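Side-chain contacts in putative lipoprotein (Bacteroides ovatus, PDB 3OQQ), which is of unknown function but is probably an extracellular lipoprotein, built largely of beta strands, that binds calcium ions: residues A[93-98]-A[421-426]; A[133-138]-A[368-373]; A[141-146]-A[411-416]; A[333-338]-A[385-390]; A[344-347]-A[352-355]. One frame throughout, in Å; residues are numbered along the deposited sequence.

Interaction 1: residues A[93-98]-A[421-426]; sequences FETNRL and KWYENF
Thr95 turns its methyl group toward the 421-426 loop, where CG2 faces the neighbouring rings of Trp422 and Tyr423. The approach to each ring is loose: CG2 lies 4.3 Å from Trp422 NE1 and 4.4 Å from CD2 of Tyr423, and it comes obliquely to both. The first torsion of Thr95 explains the division of labour. With OG1 set between the backbone N and the carbonyl carbon (chi1 53°), CG2 is left for the two aromatic residues, while OG1 makes a hydrogen bond to the carbonyl oxygen of Lys387. Trp422 and Tyr423 belong to a 3-10 turn, marked by the backbone bond from Glu424 N to Lys421 O. Their rings are packed by their own segment as well: CB of Tyr423 lies 4.0 Å above the indole plane of Trp422, toward its rim, and CA of Lys421 covers a face of the phenol ring in a similar way. A water in the plane of the Tyr423 ring sits 2.6 Å from its OH and gives a weak hydrogen bond to the carbonyl oxygen of Thr95, 3.4 Å away. The contact thus joins the residues leading into strand 96-104 to the loop beyond helix 408-413. Trp422 continues into an aromatic cluster, its ring meeting Trp411 and standing edge-to-face with Phe408 and Tyr405. With no direct hydrogen bond between the two segments, cohesion rests on a buried methyl group set against two aromatic residues and on one water, so it is mainly apolar.

Interaction 2: residues A[133-138]-A[368-373]; sequences DGWPIQ and TTLDAN
A type VI turn, built on the cis peptide bond between Trp135 and Pro136, presents these two residues to Leu370 in the loop that follows helix 357-364. The turn lies in the connection between strands 122-131 and 150-161, the same connection that supplies calcium ligands Glu132, Asp146 and Asp149; the side chain of Trp135 is about 11 Å from a calcium ion. Ile137 N closes the turn by donating to Gly134 O over 2.8 Å. The cis bond lays CB of Pro136 over one face of the indole, 4.1 Å above its plane and toward the rim. Leu370 divides its two methyl groups between the pair: CD1 reaches CB of Pro136 at 3.9 Å, and CD2 comes obliquely to the Trp135 ring, 4.1 Å from NE1. The leucine and tryptophan side chains cross at about a right angle, the indole having been swung there with CG anti to the backbone N (chi1 177°). Beside this apolar patch a water donates to both segments, 2.7 Å from the carbonyl oxygen of Pro136 and 2.8 Å from Thr369 OG1, whose hydroxyl is also bonded to Asp367 OD1. Helix 357-364 adds to the packing through Leu363, which touches Trp135 and Pro136, and Val364, which touches Trp135 and Leu370. Tyr360 of that helix lies nearly parallel to the indole, and Trp384, just ahead of strand 385-388, meets it edge-to-face.

Interaction 3: residues A[141-146]-A[411-416]; sequences SWYDED and WVDSKG. With CA (calcium ion), chain B; CA (calcium ion), chain C.
One water oxygen is held between Tyr143 and Asp413: it donates to Asp413 OD1 at 2.5 Å and lies 2.9 Å from Tyr143 OH, at the edge of the phenol ring and in its plane. The bridge links a 3-10 turn, residues 142-144, to the end of helix 408-413, which finishes in a Schellman motif with Lys415 at positive phi and Gly416 N bonded back to Trp411 O. The phenol ring and the carboxylate stand almost perpendicular, with planes 87° apart. Deeper in, Val412 comes from the opposite direction to Trp142 and spreads both methyl groups along its six-membered ring, CG1 3.8 Å from CZ2 and CG2 near CH2. Setting CG1 anti to the backbone N (chi1 172°) makes this double approach possible. Tyr143 itself also packs on the indole, its CD2 over the centre of one face. The same loop runs on to the paired calcium site, completed by Glu132, Asn148, Asp149, Gly186 and Glu397. There a calcium-bound water donates to Glu145 OE1 and accepts from Asp146 N, while Asp146 OD1 bridges the two ions, 2.7 Å from the calcium of chain B and 2.5 Å from that of chain C, and OD2 binds the chain B ion at 2.4 Å.

Interaction 4: residues A[333-338]-A[385-390]; sequences QNFFIK and GVKLPV
Lys387 reaches across from strand 385-388 to Phe335 and Gln333, and its chain can be followed atom by atom. CB points toward the opposing strand but is still 5.5 Å from Phe335 CE2. CG, set anti to the backbone N, shortens the distance to the same carbon to 4.6 Å. CD makes the closest approach to the ring, 3.5 Å from Phe335 CE2, arriving obliquely. At this point the chain bends (chi3 86°), and CE passes beside the amide of Gln333. NZ then donates to Gln333 OE1 over 2.6 Å, approaching from above the carbonyl plane, 40° out of it, with a C=O...N angle of 132°. The two strands belong to different sheets: 333-339 lies between 190-198 and 343-346 in a six-stranded antiparallel sheet, whereas 385-388 pairs with 122-131, so the lysine ties one sheet to the other through the buried interior. NZ also donates to a water 2.7 Å away, which passes the link on to the backbone carbonyl oxygen of Gln333 at 2.5 Å. Thr330 OG1 is a further partner, so the oxygens bonded to this buried amine include three neutral ones. A methionine in place of Lys387 would probably leave Gln333 OE1 without this donor and the water without one of its anchors. The glutamine amide is fixed from its far end too, since NE2 is hydrogen-bonded to Leu326 O and Asn125 OD1, which leaves OE1 facing the lysine.

Interaction 5: residues A[344-347]-A[352-355]; sequences EIHM and PTSA
Glu344 grips Thr353 with both carboxylate oxygens. Its chain leaves the backbone with CG anti to N, runs extended, and turns the carboxylate at the end (chi3 -84°) so that the two syn lone pairs face the threonine. OE2 accepts from Thr353 N over 2.8 Å in a nearly straight bond of 172°, and OE1 accepts from Thr353 OG1, also at 2.8 Å. The threonine rotamer is what allows this pairing: with OG1 between its backbone N and carbonyl carbon, hydroxyl and amide present themselves together, while CG2 leans against the carboxylate, 3.4 Å from either oxygen. OE2 has a second donor, His346 NE2, at 2.5 Å on the anti side. That bond lies nearly in the imidazole plane but 32° out of the carboxylate plane. Glu344 lies on the edge strand that begins at 343 in the six-stranded antiparallel sheet, with His346 two residues further on, and the bonds tie this edge to the loop that leads into helix 357-364. A leucine in place of Glu344 would probably leave Thr353 N, Thr353 OG1 and His346 NE2 without the carboxylate that accepts from them. Pro352 covers one face of the imidazole, its N 4.3 Å above the plane and toward the rim, while Phe336 stacks on the ring as well. The other ring nitrogen, ND1, is hydrogen-bonded to Asn334 OD1.

From the N terminus, the first contact to open is interaction 1; its partner at 421-426 closes the widest loop, within which the other four are nested. Residues 133-138 and 141-146 follow in one connection but part ways: interaction 2 closes at 368-373 and interaction 3 later, at 411-416, so the two cross. Residues 333-338 open interaction 4, which lies inside interaction 3 and crosses interaction 2. Interaction 5, closing after a few residues, is nested in all the others. Interaction 1 joins the start of strand 96-104 to the loop after helix 408-413; the others connect the calcium-bearing loop with the C-terminal helical region, and the six-stranded sheet with strand 385-388 and the loop before helix 357-364.

Interaction 1: residues A[93-98]-A[421-426]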
# COMPACT_ATOMS: atom_id res chain seq x y z
N PHE A 93 4.81 12.07 8.74
CA PHE A 93 4.67 12.07 7.27
C PHE A 93 3.41 11.32 6.74
O PHE A 93 3.39 10.95 5.57
CB PHE A 93 5.96 11.53 6.59
CG PHE A 93 7.19 12.32 6.99
CD1 PHE A 93 7.47 13.55 6.40
CD2 PHE A 93 8.03 11.86 8.00
CE1 PHE A 93 8.57 14.30 6.81
CE2 PHE A 93 9.14 12.60 8.40
CZ PHE A 93 9.40 13.82 7.80
N GLU A 94 2.36 11.18 7.55
CA GLU A 94 1.11 10.53 7.13
C GLU A 94 0.37 11.41 6.13
O GLU A 94 0.24 12.61 6.39
CB GLU A 94 0.17 10.31 8.35
CG GLU A 94 0.72 9.44 9.47
CD GLU A 94 1.43 10.18 10.59
OE1 GLU A 94 1.72 11.39 10.45
OE2 GLU A 94 1.74 9.51 11.60
N THR A 95 -0.10 10.84 5.00
CA THR A 95 -0.91 11.60 4.03
C THR A 95 -2.36 11.16 4.21
O THR A 95 -3.23 11.53 3.42
CB THR A 95 -0.43 11.44 2.60
OG1 THR A 95 -0.34 10.04 2.28
CG2 THR A 95 0.88 12.14 2.34
N ASN A 96 -2.62 10.39 5.27
CA ASN A 96 -3.94 9.88 5.59
C ASN A 96 -4.30 10.19 7.04
O ASN A 96 -3.44 10.68 7.78
CB ASN A 96 -4.02 8.38 5.31
CG ASN A 96 -2.96 7.51 5.99
OD1 ASN A 96 -2.45 7.82 7.07
ND2 ASN A 96 -2.61 6.40 5.35
N ARG A 97 -5.54 9.89 7.44
CA ARG A 97 -6.05 10.07 8.80
C ARG A 97 -7.25 9.13 9.02
O ARG A 97 -7.83 8.65 8.04
CB ARG A 97 -6.44 11.54 9.05
CG ARG A 97 -7.75 11.96 8.37
CD ARG A 97 -8.15 13.38 8.69
NE ARG A 97 -9.36 13.76 7.98
CZ ARG A 97 -10.53 13.98 8.57
NH1 ARG A 97 -10.65 13.89 9.89
NH2 ARG A 97 -11.59 14.32 7.85
N LEU A 98 -7.62 8.89 10.28
CA LEU A 98 -8.80 8.11 10.64
C LEU A 98 -9.99 9.05 10.71
O LEU A 98 -9.89 10.15 11.26
CB LEU A 98 -8.65 7.39 11.98
CG LEU A 98 -7.87 6.10 11.99
CD1 LEU A 98 -7.74 5.58 13.41
CD2 LEU A 98 -8.48 5.06 11.06
N LYS A 421 -2.42 18.87 0.54
CA LYS A 421 -2.53 18.37 -0.83
C LYS A 421 -1.30 18.78 -1.66
O LYS A 421 -1.40 18.99 -2.87
CB LYS A 421 -3.84 18.85 -1.48
CG LYS A 421 -5.07 18.08 -1.01
CD LYS A 421 -6.30 18.95 -1.21
CE LYS A 421 -7.49 18.26 -1.81
NZ LYS A 421 -8.66 19.18 -1.88
N TRP A 422 -0.13 18.82 -1.02
CA TRP A 422 1.12 19.20 -1.66
C TRP A 422 1.44 18.31 -2.87
O TRP A 422 2.05 18.82 -3.82
CB TRP A 422 2.29 19.13 -0.66
CG TRP A 422 2.53 17.76 -0.10
CD1 TRP A 422 2.00 17.24 1.04
CD2 TRP A 422 3.34 16.73 -0.68
NE1 TRP A 422 2.47 15.96 1.24
CE2 TRP A 422 3.30 15.63 0.20
CE3 TRP A 422 4.14 16.64 -1.84
CZ2 TRP A 422 3.97 14.42 -0.08
CZ3 TRP A 422 4.76 15.44 -2.14
CH2 TRP A 422 4.72 14.36 -1.23
N TYR A 423 1.06 17.00 -2.81
CA TYR A 423 1.31 15.96 -3.83
C TYR A 423 0.55 16.23 -5.13
O TYR A 423 0.93 15.69 -6.17
CB TYR A 423 0.95 14.56 -3.30
CG TYR A 423 -0.37 14.53 -2.56
CD1 TYR A 423 -1.58 14.53 -3.25
CD2 TYR A 423 -0.41 14.46 -1.17
CE1 TYR A 423 -2.80 14.55 -2.57
CE2 TYR A 423 -1.62 14.43 -0.49
CZ TYR A 423 -2.81 14.49 -1.19
OH TYR A 423 -4.02 14.46 -0.52
N GLU A 424 -0.49 17.08 -5.08
CA GLU A 424 -1.26 17.50 -6.25
C GLU A 424 -0.48 18.57 -7.04
O GLU A 424 -0.80 18.82 -8.21
CB GLU A 424 -2.65 18.05 -5.83
CG GLU A 424 -3.61 17.00 -5.32
CD GLU A 424 -5.05 17.39 -5.06
OE1 GLU A 424 -5.38 18.60 -5.14
OE2 GLU A 424 -5.85 16.49 -4.74
N ASN A 425 0.50 19.23 -6.40
CA ASN A 425 1.25 20.30 -7.08
C ASN A 425 2.62 19.79 -7.53
O ASN A 425 3.63 20.06 -6.90
CB ASN A 425 1.37 21.56 -6.18
CG ASN A 425 2.11 22.73 -6.84
OD1 ASN A 425 2.17 22.86 -8.06
ND2 ASN A 425 2.68 23.60 -6.04
N PHE A 426 2.64 19.02 -8.63
CA PHE A 426 3.90 18.49 -9.15
C PHE A 426 4.36 19.33 -10.32
O PHE A 426 3.53 19.94 -10.98
CB PHE A 426 3.72 17.01 -9.59
CG PHE A 426 2.71 16.80 -10.70
CD1 PHE A 426 1.36 16.62 -10.41
CD2 PHE A 426 3.10 16.80 -12.03
CE1 PHE A 426 0.43 16.44 -11.42
CE2 PHE A 426 2.16 16.64 -13.05
CZ PHE A 426 0.84 16.45 -12.74
O HOH W 1 -4.17 14.46 2.06

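Interaction 2: residues A[133-138]-A[368-373]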
# COMPACT_ATOMS: atom_id res chain seq x y z
N ASP A 133 17.58 4.95 -0.87
CA ASP A 133 18.34 3.74 -0.62
C ASP A 133 19.63 3.93 0.18
O ASP A 133 20.38 2.98 0.35
CB ASP A 133 18.70 3.07 -1.96
CG ASP A 133 19.50 3.93 -2.95
OD1 ASP A 133 20.15 4.90 -2.51
OD2 ASP A 133 19.41 3.66 -4.16
N GLY A 134 19.91 5.15 0.61
CA GLY A 134 21.18 5.49 1.23
C GLY A 134 21.33 5.35 2.72
O GLY A 134 22.45 5.50 3.21
N TRP A 135 20.22 5.08 3.47
CA TRP A 135 20.25 4.92 4.93
C TRP A 135 21.49 4.09 5.36
O TRP A 135 21.74 3.06 4.74
CB TRP A 135 18.94 4.25 5.44
CG TRP A 135 18.94 3.97 6.91
CD1 TRP A 135 18.71 4.88 7.91
CD2 TRP A 135 19.38 2.76 7.56
NE1 TRP A 135 18.90 4.28 9.14
CE2 TRP A 135 19.32 2.98 8.95
CE3 TRP A 135 19.73 1.48 7.09
CZ2 TRP A 135 19.65 1.99 9.88
CZ3 TRP A 135 20.07 0.50 8.01
CH2 TRP A 135 20.02 0.75 9.39
N PRO A 136 22.32 4.51 6.35
CA PRO A 136 22.16 5.65 7.26
C PRO A 136 22.71 6.99 6.75
O PRO A 136 22.80 7.92 7.53
CB PRO A 136 22.91 5.17 8.51
CG PRO A 136 24.03 4.38 7.96
CD PRO A 136 23.46 3.67 6.76
N ILE A 137 23.01 7.12 5.44
CA ILE A 137 23.52 8.35 4.84
C ILE A 137 22.37 9.13 4.18
O ILE A 137 21.51 8.52 3.52
CB ILE A 137 24.68 8.08 3.84
CG1 ILE A 137 25.85 7.36 4.54
CG2 ILE A 137 25.16 9.40 3.14
CD1 ILE A 137 26.84 6.74 3.61
N GLN A 138 22.37 10.45 4.35
CA GLN A 138 21.37 11.37 3.79
C GLN A 138 21.88 12.79 3.75
O GLN A 138 22.66 13.18 4.61
CB GLN A 138 20.09 11.34 4.63
CG GLN A 138 18.81 11.49 3.82
CD GLN A 138 17.56 11.23 4.64
OE1 GLN A 138 17.54 11.39 5.86
NE2 GLN A 138 16.46 10.92 3.98
N THR A 368 25.92 9.21 15.53
CA THR A 368 25.47 10.43 16.18
C THR A 368 24.45 11.19 15.35
O THR A 368 23.75 12.03 15.92
CB THR A 368 26.66 11.33 16.51
OG1 THR A 368 27.26 11.79 15.30
CG2 THR A 368 27.71 10.64 17.39
N THR A 369 24.40 10.94 14.01
CA THR A 369 23.49 11.60 13.07
C THR A 369 22.07 10.99 13.13
O THR A 369 21.14 11.59 12.59
CB THR A 369 24.02 11.54 11.61
OG1 THR A 369 23.86 10.21 11.08
CG2 THR A 369 25.46 12.00 11.48
N LEU A 370 21.90 9.82 13.78
CA LEU A 370 20.60 9.14 13.83
C LEU A 370 19.91 9.31 15.18
O LEU A 370 20.56 9.28 16.21
CB LEU A 370 20.75 7.64 13.52
CG LEU A 370 21.40 7.23 12.20
CD1 LEU A 370 21.68 5.73 12.21
CD2 LEU A 370 20.52 7.61 10.98
N ASP A 371 18.58 9.49 15.15
CA ASP A 371 17.75 9.63 16.35
C ASP A 371 17.69 8.26 17.01
O ASP A 371 17.29 7.30 16.35
CB ASP A 371 16.35 10.16 15.97
CG ASP A 371 15.40 10.52 17.10
OD1 ASP A 371 15.47 9.89 18.18
OD2 ASP A 371 14.52 11.36 16.88
N ALA A 372 18.13 8.15 18.27
CA ALA A 372 18.16 6.85 18.99
C ALA A 372 16.78 6.40 19.45
O ALA A 372 16.60 5.23 19.76
CB ALA A 372 19.09 6.94 20.20
N ASN A 373 15.79 7.33 19.46
CA ASN A 373 14.44 7.08 19.96
C ASN A 373 13.40 6.90 18.88
O ASN A 373 12.28 6.47 19.18
CB ASN A 373 14.05 8.21 20.89
CG ASN A 373 15.02 8.26 22.03
OD1 ASN A 373 15.69 9.27 22.24
ND2 ASN A 373 15.29 7.10 22.64
O HOH W 2 22.18 10.21 8.80

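Interaction 3: residues A[141-146]-A[411-416]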
# COMPACT_ATOMS: atom_id res chain seq x y z
N SER A 141 19.74 18.54 3.97
CA SER A 141 18.42 18.87 3.42
C SER A 141 17.95 17.59 2.76
O SER A 141 18.16 17.36 1.57
CB SER A 141 18.49 20.05 2.45
OG SER A 141 19.04 21.19 3.10
N TRP A 142 17.43 16.67 3.60
CA TRP A 142 17.05 15.33 3.18
C TRP A 142 16.05 15.32 2.02
O TRP A 142 16.06 14.40 1.23
CB TRP A 142 16.53 14.51 4.37
CG TRP A 142 15.30 15.05 5.03
CD1 TRP A 142 15.24 15.83 6.15
CD2 TRP A 142 13.93 14.75 4.67
NE1 TRP A 142 13.93 16.02 6.52
CE2 TRP A 142 13.10 15.38 5.62
CE3 TRP A 142 13.33 13.99 3.64
CZ2 TRP A 142 11.71 15.30 5.57
CZ3 TRP A 142 11.95 13.93 3.57
CH2 TRP A 142 11.15 14.60 4.51
N TYR A 143 15.25 16.38 1.87
CA TYR A 143 14.27 16.45 0.78
C TYR A 143 14.92 16.96 -0.53
O TYR A 143 14.22 17.21 -1.50
CB TYR A 143 13.05 17.27 1.20
CG TYR A 143 13.37 18.39 2.17
CD1 TYR A 143 14.14 19.48 1.78
CD2 TYR A 143 12.89 18.35 3.47
CE1 TYR A 143 14.42 20.52 2.67
CE2 TYR A 143 13.16 19.39 4.36
CZ TYR A 143 13.93 20.47 3.96
OH TYR A 143 14.23 21.47 4.85
N ASP A 144 16.25 17.06 -0.57
CA ASP A 144 17.06 17.36 -1.74
C ASP A 144 17.43 16.02 -2.44
O ASP A 144 17.96 16.00 -3.55
CB ASP A 144 18.32 18.17 -1.37
CG ASP A 144 18.13 19.68 -1.50
OD1 ASP A 144 17.21 20.11 -2.24
OD2 ASP A 144 18.94 20.42 -0.94
N GLU A 145 17.12 14.88 -1.77
CA GLU A 145 17.24 13.53 -2.34
C GLU A 145 16.14 13.39 -3.38
O GLU A 145 15.17 14.16 -3.31
CB GLU A 145 17.11 12.43 -1.25
CG GLU A 145 18.16 12.47 -0.14
CD GLU A 145 19.61 12.19 -0.48
OE1 GLU A 145 19.97 12.13 -1.68
OE2 GLU A 145 20.41 12.07 0.48
N ASP A 146 16.26 12.45 -4.34
CA ASP A 146 15.25 12.33 -5.40
C ASP A 146 14.03 11.44 -5.02
O ASP A 146 12.99 11.54 -5.69
CB ASP A 146 15.88 11.89 -6.75
CG ASP A 146 16.69 10.59 -6.82
OD1 ASP A 146 16.74 9.85 -5.81
OD2 ASP A 146 17.28 10.33 -7.88
N TRP A 411 4.59 21.53 3.88
CA TRP A 411 3.88 20.48 4.59
C TRP A 411 4.79 19.85 5.66
O TRP A 411 4.37 19.69 6.82
CB TRP A 411 3.41 19.43 3.60
CG TRP A 411 2.74 18.22 4.21
CD1 TRP A 411 1.46 18.15 4.68
CD2 TRP A 411 3.26 16.89 4.24
NE1 TRP A 411 1.18 16.87 5.07
CE2 TRP A 411 2.26 16.06 4.79
CE3 TRP A 411 4.46 16.30 3.80
CZ2 TRP A 411 2.42 14.68 4.94
CZ3 TRP A 411 4.62 14.93 3.93
CH2 TRP A 411 3.61 14.13 4.50
N VAL A 412 6.04 19.49 5.26
CA VAL A 412 7.01 18.89 6.20
C VAL A 412 7.21 19.83 7.39
O VAL A 412 6.96 19.42 8.53
CB VAL A 412 8.37 18.51 5.54
CG1 VAL A 412 9.39 18.08 6.61
CG2 VAL A 412 8.19 17.39 4.50
N ASP A 413 7.64 21.07 7.13
CA ASP A 413 8.04 22.03 8.16
C ASP A 413 6.88 22.53 9.01
O ASP A 413 7.11 22.92 10.14
CB ASP A 413 8.86 23.16 7.55
CG ASP A 413 10.21 22.61 7.07
OD1 ASP A 413 10.91 21.97 7.89
OD2 ASP A 413 10.56 22.80 5.89
N SER A 414 5.63 22.46 8.49
CA SER A 414 4.45 22.80 9.30
C SER A 414 3.95 21.53 10.02
O SER A 414 2.94 21.58 10.72
CB SER A 414 3.35 23.39 8.44
OG SER A 414 2.83 22.35 7.63
N LYS A 415 4.65 20.40 9.83
CA LYS A 415 4.31 19.10 10.40
C LYS A 415 2.88 18.69 10.01
O LYS A 415 2.09 18.27 10.86
CB LYS A 415 4.52 19.08 11.92
CG LYS A 415 6.00 19.08 12.28
CD LYS A 415 6.22 18.81 13.76
CE LYS A 415 7.56 19.34 14.18
NZ LYS A 415 8.64 18.42 13.73
N GLY A 416 2.59 18.81 8.72
CA GLY A 416 1.33 18.40 8.12
C GLY A 416 0.15 19.31 8.34
O GLY A 416 -0.99 18.93 8.06
CA CA B . 17.52 7.94 -7.56
CA CA C . 18.20 8.78 -4.05
O HOH W 3 13.17 20.92 7.48
O HOH W 4 19.00 11.06 -3.95
O HOH W 5 19.59 8.34 -5.91
O HOH W 6 20.28 7.91 -3.27

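Interaction 4: residues A[333-338]-A[385-390]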
# COMPACT_ATOMS: atom_id res chain seq x y z
N GLN A 333 1.08 -1.13 8.15
CA GLN A 333 1.61 -1.41 6.82
C GLN A 333 3.07 -1.02 6.84
O GLN A 333 3.43 0.10 6.50
CB GLN A 333 0.82 -0.67 5.74
CG GLN A 333 -0.70 -0.78 5.89
CD GLN A 333 -1.41 0.12 4.92
OE1 GLN A 333 -0.82 1.00 4.29
NE2 GLN A 333 -2.71 -0.08 4.77
N ASN A 334 3.91 -1.93 7.34
CA ASN A 334 5.31 -1.64 7.51
C ASN A 334 6.10 -1.98 6.23
O ASN A 334 6.72 -3.03 6.13
CB ASN A 334 5.88 -2.35 8.76
CG ASN A 334 7.31 -2.00 9.04
OD1 ASN A 334 7.90 -1.16 8.37
ND2 ASN A 334 7.91 -2.62 10.02
N PHE A 335 6.07 -1.05 5.27
CA PHE A 335 6.77 -1.15 4.00
C PHE A 335 8.29 -1.00 4.19
O PHE A 335 8.74 -0.30 5.10
CB PHE A 335 6.26 -0.08 3.02
CG PHE A 335 4.84 -0.32 2.61
CD1 PHE A 335 4.51 -1.38 1.78
CD2 PHE A 335 3.82 0.50 3.07
CE1 PHE A 335 3.17 -1.62 1.42
CE2 PHE A 335 2.49 0.29 2.66
CZ PHE A 335 2.18 -0.78 1.87
N PHE A 336 9.06 -1.65 3.32
CA PHE A 336 10.52 -1.60 3.39
C PHE A 336 11.14 -1.98 2.07
O PHE A 336 10.48 -2.56 1.21
CB PHE A 336 11.08 -2.53 4.52
CG PHE A 336 10.86 -4.03 4.37
CD1 PHE A 336 9.72 -4.64 4.88
CD2 PHE A 336 11.82 -4.83 3.75
CE1 PHE A 336 9.53 -6.02 4.76
CE2 PHE A 336 11.63 -6.21 3.63
CZ PHE A 336 10.48 -6.79 4.12
N ILE A 337 12.45 -1.69 1.96
CA ILE A 337 13.28 -2.10 0.86
C ILE A 337 14.58 -2.72 1.40
O ILE A 337 14.96 -2.48 2.56
CB ILE A 337 13.58 -0.98 -0.18
CG1 ILE A 337 14.37 0.22 0.45
CG2 ILE A 337 12.29 -0.57 -0.91
CD1 ILE A 337 15.22 0.94 -0.46
N LYS A 338 15.23 -3.54 0.56
CA LYS A 338 16.57 -4.05 0.83
C LYS A 338 17.49 -3.63 -0.30
O LYS A 338 17.06 -3.49 -1.46
CB LYS A 338 16.63 -5.56 1.03
CG LYS A 338 15.95 -6.08 2.27
CD LYS A 338 16.64 -7.37 2.68
CE LYS A 338 15.67 -8.49 2.83
NZ LYS A 338 16.35 -9.71 3.34
N GLY A 385 11.80 7.24 3.50
CA GLY A 385 10.64 6.75 2.77
C GLY A 385 9.35 7.49 3.08
O GLY A 385 9.12 7.89 4.22
N VAL A 386 8.48 7.61 2.07
CA VAL A 386 7.17 8.26 2.19
C VAL A 386 6.09 7.40 1.51
O VAL A 386 6.37 6.70 0.54
CB VAL A 386 7.16 9.73 1.67
CG1 VAL A 386 7.94 10.65 2.60
CG2 VAL A 386 7.67 9.84 0.24
N LYS A 387 4.87 7.44 2.05
CA LYS A 387 3.73 6.72 1.51
C LYS A 387 2.70 7.76 1.10
O LYS A 387 2.22 8.55 1.92
CB LYS A 387 3.18 5.73 2.55
CG LYS A 387 2.10 4.81 2.01
CD LYS A 387 1.81 3.74 3.06
CE LYS A 387 0.79 4.16 4.09
NZ LYS A 387 0.51 3.06 5.04
N LEU A 388 2.41 7.78 -0.20
CA LEU A 388 1.64 8.84 -0.83
C LEU A 388 0.38 8.36 -1.56
O LEU A 388 0.31 7.18 -1.91
CB LEU A 388 2.59 9.51 -1.87
CG LEU A 388 4.02 9.88 -1.39
CD1 LEU A 388 4.81 10.53 -2.48
CD2 LEU A 388 3.98 10.84 -0.19
N PRO A 389 -0.56 9.27 -1.93
CA PRO A 389 -1.70 8.86 -2.78
C PRO A 389 -1.17 8.17 -4.04
O PRO A 389 -0.12 8.55 -4.56
CB PRO A 389 -2.40 10.18 -3.07
CG PRO A 389 -2.12 11.00 -1.84
CD PRO A 389 -0.66 10.72 -1.61
N VAL A 390 -1.87 7.13 -4.49
CA VAL A 390 -1.40 6.21 -5.54
C VAL A 390 -1.03 6.93 -6.86
O VAL A 390 -0.03 6.55 -7.48
CB VAL A 390 -2.36 5.01 -5.77
CG1 VAL A 390 -3.72 5.46 -6.30
CG2 VAL A 390 -1.71 3.95 -6.67
O HOH W 7 2.94 2.55 6.05

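Interaction 5: residues A[344-347]-A[352-355]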
# COMPACT_ATOMS: atom_id res chain seq x y z
N GLU A 344 18.35 -3.32 5.30
CA GLU A 344 16.91 -3.15 5.26
C GLU A 344 16.54 -1.74 5.70
O GLU A 344 16.99 -1.28 6.75
CB GLU A 344 16.30 -4.20 6.21
CG GLU A 344 14.86 -4.60 5.98
CD GLU A 344 14.36 -5.46 7.12
OE1 GLU A 344 14.58 -6.69 7.09
OE2 GLU A 344 13.82 -4.89 8.10
N ILE A 345 15.75 -1.03 4.86
CA ILE A 345 15.33 0.35 5.13
C ILE A 345 13.81 0.40 5.27
O ILE A 345 13.11 -0.16 4.45
CB ILE A 345 15.87 1.31 4.01
CG1 ILE A 345 17.39 1.10 3.79
CG2 ILE A 345 15.53 2.80 4.29
CD1 ILE A 345 17.98 1.71 2.49
N HIS A 346 13.31 1.05 6.32
CA HIS A 346 11.88 1.27 6.54
C HIS A 346 11.64 2.79 6.58
O HIS A 346 12.60 3.56 6.63
CB HIS A 346 11.43 0.60 7.85
CG HIS A 346 11.52 -0.90 7.84
ND1 HIS A 346 10.40 -1.68 7.87
CD2 HIS A 346 12.61 -1.71 7.81
CE1 HIS A 346 10.82 -2.93 7.87
NE2 HIS A 346 12.14 -3.00 7.83
N MSE A 347 10.37 3.22 6.60
CA MSE A 347 10.06 4.65 6.74
C MSE A 347 10.23 5.07 8.21
O MSE A 347 10.31 4.21 9.09
CB MSE A 347 8.64 4.95 6.27
CG MSE A 347 8.40 4.53 4.82
SE MSE A 347 6.66 4.99 4.15
CE MSE A 347 5.61 3.76 5.19
N PRO A 352 12.51 -2.39 12.11
CA PRO A 352 13.10 -3.40 11.21
C PRO A 352 12.37 -4.73 11.40
O PRO A 352 11.71 -4.90 12.43
CB PRO A 352 14.54 -3.53 11.74
CG PRO A 352 14.43 -3.19 13.18
CD PRO A 352 13.42 -2.08 13.23
N THR A 353 12.52 -5.68 10.47
CA THR A 353 11.95 -7.00 10.71
C THR A 353 12.71 -7.62 11.89
O THR A 353 13.85 -7.19 12.13
CB THR A 353 12.06 -7.88 9.45
OG1 THR A 353 13.43 -8.12 9.18
CG2 THR A 353 11.38 -7.27 8.22
N SER A 354 12.15 -8.64 12.58
CA SER A 354 12.84 -9.37 13.66
C SER A 354 14.20 -9.93 13.21
O SER A 354 15.14 -9.95 13.99
CB SER A 354 12.00 -10.55 14.15
OG SER A 354 10.74 -10.11 14.59
N ALA A 355 14.30 -10.38 11.95
CA ALA A 355 15.53 -10.93 11.38
C ALA A 355 16.61 -9.87 11.26
O ALA A 355 17.78 -10.15 11.49
CB ALA A 355 15.24 -11.52 10.01